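Local coordinates for urocanate hydratase (PDB 7NED), which hydrates thiourocanate in bacterial ergothioneine catabolism, using NAD+ as cofactor, and is also able to bind urocanate, at residues Phe430-Leu435 with Leu462-Leu467; Val494-Asp499 with Glu509-Asn514. All coordinates share one frame; numbering follows the deposited sequence.

Contact 1 of 2, residues Phe430-Leu435 with Leu462-Leu467. With URO ((2E)-3-(1H-imidazol-4-yl)acrylic acid), chain B.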
loop_
_atom_site.group_PDB
_atom_site.type_symbol
_atom_site.label_atom_id
_atom_site.label_comp_id
_atom_site.label_asym_id
_atom_site.label_seq_id
_atom_site.Cartn_x
_atom_site.Cartn_y
_atom_site.Cartn_z
ATOM N N PHE A 430 17.393 8.838 -13.622
ATOM C CA PHE A 430 17.894 7.984 -12.554
ATOM C C PHE A 430 16.761 7.129 -12.004
ATOM O O PHE A 430 15.641 7.608 -11.805
ATOM C CB PHE A 430 18.488 8.807 -11.416
ATOM C CG PHE A 430 19.837 9.387 -11.732
ATOM C CD1 PHE A 430 19.959 10.674 -12.258
ATOM C CD2 PHE A 430 20.998 8.615 -11.525
ATOM C CE1 PHE A 430 21.242 11.191 -12.557
ATOM C CE2 PHE A 430 22.234 9.121 -11.801
ATOM C CZ PHE A 430 22.358 10.408 -12.343
ATOM N N SER A 431 17.046 5.865 -11.743
ATOM C CA SER A 431 16.016 5.073 -11.076
ATOM C C SER A 431 16.718 3.916 -10.376
ATOM O O SER A 431 17.899 4.016 -10.017
ATOM C CB SER A 431 14.933 4.633 -12.076
ATOM O OG SER A 431 13.866 3.925 -11.419
ATOM N N ARG A 432 15.982 2.840 -10.139
ATOM C CA ARG A 432 16.580 1.696 -9.494
ATOM C C ARG A 432 15.585 0.557 -9.608
ATOM O O ARG A 432 14.408 0.758 -9.917
ATOM C CB ARG A 432 16.921 1.982 -8.028
ATOM C CG ARG A 432 15.677 2.561 -7.233
ATOM C CD ARG A 432 15.767 2.361 -5.691
ATOM N NE ARG A 432 14.666 3.066 -5.013
ATOM C CZ ARG A 432 13.409 2.613 -4.939
ATOM N NH1 ARG A 432 13.097 1.455 -5.505
ATOM N NH2 ARG A 432 12.462 3.323 -4.295
ATOM N N ASP A 433 16.077 -0.644 -9.373
ATOM C CA ASP A 433 15.149 -1.740 -9.155
ATOM C C ASP A 433 14.385 -1.489 -7.862
ATOM O O ASP A 433 14.786 -0.662 -7.037
ATOM C CB ASP A 433 15.902 -3.076 -9.080
ATOM C CG ASP A 433 14.965 -4.281 -9.224
ATOM O OD1 ASP A 433 13.753 -4.101 -9.523
ATOM O OD2 ASP A 433 15.444 -5.412 -9.054
ATOM N N HIS A 434 13.299 -2.241 -7.654
ATOM C CA HIS A 434 12.612 -2.132 -6.356
ATOM C C HIS A 434 13.270 -2.991 -5.301
ATOM O O HIS A 434 12.927 -2.865 -4.117
ATOM C CB HIS A 434 11.145 -2.537 -6.462
ATOM C CG HIS A 434 10.352 -1.678 -7.395
ATOM N ND1 HIS A 434 8.974 -1.680 -7.397
ATOM C CD2 HIS A 434 10.732 -0.804 -8.362
ATOM C CE1 HIS A 434 8.534 -0.821 -8.304
ATOM N NE2 HIS A 434 9.580 -0.278 -8.907
ATOM N N LEU A 435 14.214 -3.852 -5.709
ATOM C CA LEU A 435 14.984 -4.680 -4.779
ATOM C C LEU A 435 15.986 -3.752 -4.103
ATOM O O LEU A 435 17.148 -3.641 -4.502
ATOM C CB LEU A 435 15.676 -5.830 -5.523
ATOM C CG LEU A 435 16.305 -6.914 -4.635
ATOM C CD1 LEU A 435 15.250 -7.916 -4.127
ATOM C CD2 LEU A 435 17.474 -7.586 -5.409
ATOM N N LEU A 462 5.392 1.372 1.345
ATOM C CA LEU A 462 4.385 2.434 1.377
ATOM C C LEU A 462 4.992 3.731 1.886
ATOM O O LEU A 462 4.794 4.797 1.298
ATOM C CB LEU A 462 3.192 2.019 2.257
ATOM C CG LEU A 462 2.574 0.668 1.885
ATOM C CD1 LEU A 462 1.335 0.325 2.693
ATOM C CD2 LEU A 462 2.324 0.661 0.394
ATOM N N LEU A 463 5.723 3.661 3.007
ATOM C CA LEU A 463 6.464 4.836 3.483
ATOM C C LEU A 463 7.449 5.372 2.436
ATOM O O LEU A 463 7.597 6.591 2.278
ATOM C CB LEU A 463 7.226 4.464 4.760
ATOM C CG LEU A 463 6.267 4.281 5.929
ATOM C CD1 LEU A 463 7.057 3.679 7.121
ATOM C CD2 LEU A 463 5.666 5.644 6.290
ATOM N N ASN A 464 8.168 4.477 1.748
ATOM C CA ASN A 464 9.154 4.908 0.760
ATOM C C ASN A 464 8.474 5.720 -0.344
ATOM O O ASN A 464 8.918 6.823 -0.702
ATOM C CB ASN A 464 9.866 3.655 0.230
ATOM C CG ASN A 464 10.868 3.950 -0.866
ATOM O OD1 ASN A 464 10.734 3.453 -1.975
ATOM N ND2 ASN A 464 11.882 4.716 -0.552
ATOM N N ALA A 465 7.339 5.223 -0.835
ATOM C CA ALA A 465 6.581 5.945 -1.855
ATOM C C ALA A 465 6.103 7.306 -1.342
ATOM O O ALA A 465 6.303 8.338 -1.999
ATOM C CB ALA A 465 5.387 5.101 -2.302
ATOM N N MET A 466 5.419 7.323 -0.187
ATOM C CA MET A 466 4.951 8.603 0.346
ATOM C C MET A 466 6.065 9.589 0.598
ATOM O O MET A 466 5.920 10.777 0.284
ATOM C CB MET A 466 4.101 8.442 1.608
ATOM C CG MET A 466 2.819 7.651 1.377
ATOM S SD MET A 466 1.832 7.694 2.871
ATOM C CE MET A 466 2.759 6.532 3.805
ATOM N N LEU A 467 7.164 9.136 1.186
ATOM C CA LEU A 467 8.295 10.033 1.414
ATOM C C LEU A 467 8.905 10.511 0.100
ATOM O O LEU A 467 9.268 11.691 -0.043
ATOM C CB LEU A 467 9.351 9.311 2.272
ATOM C CG LEU A 467 10.555 10.141 2.725
ATOM C CD1 LEU A 467 10.118 11.390 3.507
ATOM C CD2 LEU A 467 11.520 9.302 3.605
HETATM O OAA URO B . 16.148 -4.651 -12.844
HETATM C CAI URO B . 14.901 -4.636 -13.219
HETATM O OAB URO B . 14.479 -3.883 -14.004
HETATM C CAC URO B . 13.951 -5.580 -12.607
HETATM C CAD URO B . 14.367 -6.426 -11.702
HETATM C CAJ URO B . 13.322 -7.256 -11.230
HETATM C CAF URO B . 13.427 -8.418 -10.526
HETATM N NAH URO B . 12.206 -9.029 -10.410
HETATM C CAE URO B . 11.371 -8.231 -11.036
HETATM N NAG URO B . 11.995 -7.149 -11.551
#
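R432 and N464 reach for each other from opposite directions, one off strand 428-441 of the mixed β-sheet, the other off helix 459-469, which packs on that sheet. The pair illustrates how two buried polar groups are placed by partners beyond themselves. R432 NH2 stands 2.9 Å from N464 OD1; this oxygen sits oblique to the guanidinium, on neither its face nor its edge, and the amide plane is turned 42° from it. A common carboxylate joins the two more firmly: D515 takes R432 NE in a salt bridge through OD2 and N464 ND2 in a hydrogen bond through OD1. The arginine leaves its backbone with CG between N and the carbonyl carbon (chi1 52°), then runs extended from CG to NE, which carries the guanidinium across to the helix. Two backbone carbonyls also hold the guanidinium. R432 NH1 donates to D433 O (3.1 Å), an acceptor lying in the guanidinium plane, and to A492 O. Just after R432 the strand is interrupted, and D433 enters the urocanate pocket. There T123 and R352 hydrogen-bond the ligand, while the D433 carboxylate lies against its acrylate chain, with D433 OD2 3.0 Å from URO CAD. The same carboxylate is held by the next residue, since H434 N donates to D433 OD1 at 2.7 Å from above the carboxylate plane.

Contact 2 of 2, residues Val494-Asp499 with Glu509-Asn514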
loop_
_atom_site.group_PDB
_atom_site.type_symbol
_atom_site.label_atom_id
_atom_site.label_comp_id
_atom_site.label_asym_id
_atom_site.label_seq_id
_atom_site.Cartn_x
_atom_site.Cartn_y
_atom_site.Cartn_z
ATOM N N VAL A 494 10.956 4.669 -7.868
ATOM C CA VAL A 494 11.109 6.120 -7.960
ATOM C C VAL A 494 11.936 6.442 -9.200
ATOM O O VAL A 494 12.878 5.722 -9.528
ATOM C CB VAL A 494 11.755 6.689 -6.676
ATOM C CG1 VAL A 494 13.235 6.177 -6.524
ATOM C CG2 VAL A 494 11.697 8.219 -6.676
ATOM N N THR A 495 11.556 7.486 -9.925
ATOM C CA THR A 495 12.354 7.955 -11.067
ATOM C C THR A 495 12.614 9.436 -10.871
ATOM O O THR A 495 11.724 10.176 -10.413
ATOM C CB THR A 495 11.623 7.735 -12.400
ATOM O OG1 THR A 495 11.408 6.333 -12.588
ATOM C CG2 THR A 495 12.423 8.281 -13.547
ATOM N N LEU A 496 13.840 9.849 -11.184
ATOM C CA LEU A 496 14.279 11.239 -11.150
ATOM C C LEU A 496 14.799 11.611 -12.519
ATOM O O LEU A 496 15.398 10.775 -13.208
ATOM C CB LEU A 496 15.380 11.466 -10.118
ATOM C CG LEU A 496 14.879 11.324 -8.674
ATOM C CD1 LEU A 496 16.077 11.051 -7.764
ATOM C CD2 LEU A 496 14.142 12.618 -8.237
ATOM N N VAL A 497 14.575 12.864 -12.915
ATOM C CA VAL A 497 15.086 13.365 -14.191
ATOM C C VAL A 497 16.110 14.431 -13.862
ATOM O O VAL A 497 15.777 15.459 -13.258
ATOM C CB VAL A 497 13.974 13.930 -15.084
ATOM C CG1 VAL A 497 14.589 14.409 -16.431
ATOM C CG2 VAL A 497 12.875 12.901 -15.288
ATOM N N ALA A 498 17.352 14.170 -14.224
ATOM C CA ALA A 498 18.426 15.152 -14.094
ATOM C C ALA A 498 18.464 15.916 -15.412
ATOM O O ALA A 498 19.168 15.538 -16.353
ATOM C CB ALA A 498 19.752 14.463 -13.794
ATOM N N ASP A 499 17.659 16.970 -15.499
ATOM C CA ASP A 499 17.546 17.755 -16.715
ATOM C C ASP A 499 18.454 18.969 -16.707
ATOM O O ASP A 499 18.356 19.805 -17.606
ATOM C CB ASP A 499 16.079 18.181 -16.958
ATOM C CG ASP A 499 15.546 19.121 -15.893
ATOM O OD1 ASP A 499 16.291 19.469 -14.946
ATOM O OD2 ASP A 499 14.364 19.546 -16.019
ATOM N N GLU A 509 18.714 15.790 -4.792
ATOM C CA GLU A 509 19.286 15.681 -3.459
ATOM C C GLU A 509 18.256 15.188 -2.458
ATOM O O GLU A 509 18.542 14.296 -1.647
ATOM C CB GLU A 509 19.817 17.049 -3.030
ATOM C CG GLU A 509 20.711 17.044 -1.809
ATOM C CD GLU A 509 21.137 18.466 -1.464
ATOM O OE1 GLU A 509 20.290 19.242 -1.003
ATOM O OE2 GLU A 509 22.280 18.838 -1.720
ATOM N N THR A 510 17.061 15.810 -2.474
ATOM C CA THR A 510 16.047 15.528 -1.453
ATOM C C THR A 510 15.556 14.106 -1.587
ATOM O O THR A 510 15.538 13.357 -0.605
ATOM C CB THR A 510 14.885 16.517 -1.546
ATOM O OG1 THR A 510 15.408 17.867 -1.513
ATOM C CG2 THR A 510 13.838 16.299 -0.394
ATOM N N THR A 511 15.202 13.701 -2.817
ATOM C CA THR A 511 14.706 12.350 -3.047
ATOM C C THR A 511 15.763 11.296 -2.758
ATOM O O THR A 511 15.480 10.292 -2.094
ATOM C CB THR A 511 14.206 12.193 -4.485
ATOM O OG1 THR A 511 12.971 12.900 -4.618
ATOM C CG2 THR A 511 13.941 10.742 -4.780
ATOM N N LEU A 512 16.978 11.473 -3.286
ATOM C CA LEU A 512 17.962 10.407 -3.143
ATOM C C LEU A 512 18.408 10.258 -1.679
ATOM O O LEU A 512 18.562 9.137 -1.183
ATOM C CB LEU A 512 19.152 10.661 -4.096
ATOM C CG LEU A 512 18.748 10.465 -5.582
ATOM C CD1 LEU A 512 19.836 10.946 -6.582
ATOM C CD2 LEU A 512 18.355 8.996 -5.888
ATOM N N ASN A 513 18.620 11.366 -0.961
ATOM C CA ASN A 513 18.968 11.217 0.459
ATOM C C ASN A 513 17.862 10.487 1.232
ATOM O O ASN A 513 18.147 9.723 2.156
ATOM C CB ASN A 513 19.211 12.569 1.110
ATOM C CG ASN A 513 20.525 13.192 0.720
ATOM O OD1 ASN A 513 21.469 12.520 0.270
ATOM N ND2 ASN A 513 20.619 14.496 0.961
ATOM N N ASN A 514 16.597 10.730 0.893
ATOM C CA ASN A 514 15.509 10.072 1.632
ATOM C C ASN A 514 15.210 8.674 1.116
ATOM O O ASN A 514 14.726 7.822 1.875
ATOM C CB ASN A 514 14.219 10.920 1.565
ATOM C CG ASN A 514 14.368 12.240 2.274
ATOM O OD1 ASN A 514 15.345 12.428 3.006
ATOM N ND2 ASN A 514 13.450 13.189 2.018
#
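L496 and T511 meet end to end across the interface, and between them they supply most of the surface that this contact buries. The leucine carries its CG beside the backbone N, anti to the carbonyl carbon (chi1 -69°), and its two methyls then divide the helix surface between them. L496 CD2 rests 3.8 Å from T511 CB. L496 CD1 passes the threonine methyl, 3.7 Å from T511 CG2, and continues to the next residue, where it presses on L512 CG at 3.5 Å, closer than carbons usually pack. The two leucines run past one another in opposite senses, and an end methyl of L496 lands on the branch point of L512. L512 leaves its helix neither toward the strand nor away from it, and only the outer part of its side chain comes up against L496; T409 and A412 of helix 407-420 border it too. The motif is a β-strand followed directly by a helix that folds back over the sheet: the axes of strand 494-498 and helix 509-514 approach to 9.9 Å, with 146° between their N-to-C directions, roughly antiparallel, and L496 and T511 are nearest in register. V494, two residues before L496 and facing the same way, adds its CG2 at 3.9 Å from T511 CG2. The threonine shows how a polar residue can serve in an apolar interface. With CG2 anti to the backbone N, its methyl is turned to V494 and L496, while the hydroxyl bonds the carbonyl O of S471 through T511 OG1.

How the contacts relate
Of the four elements, strand 428-441 comes first along the chain, and contact 1 closes a loop when helix 459-469 returns to it, with 26 residues between the segments 430-435 and 462-467. Strand 475-480 comes next, then strand 490-498, and contact 2 closes a shorter loop as helix 502-525 doubles back, with nine residues between 494-499 and 509-514. The two loops follow in series, neither nested nor crossed. They are joined through the sheet, where strands 428-441 and 490-498 are antiparallel neighbours: F430 N lies 2.8 Å from L496 O, and S431 OG bonds V494 O. Both helices also meet the second subunit, for instance with M466 on its M93 and N514 on its F82.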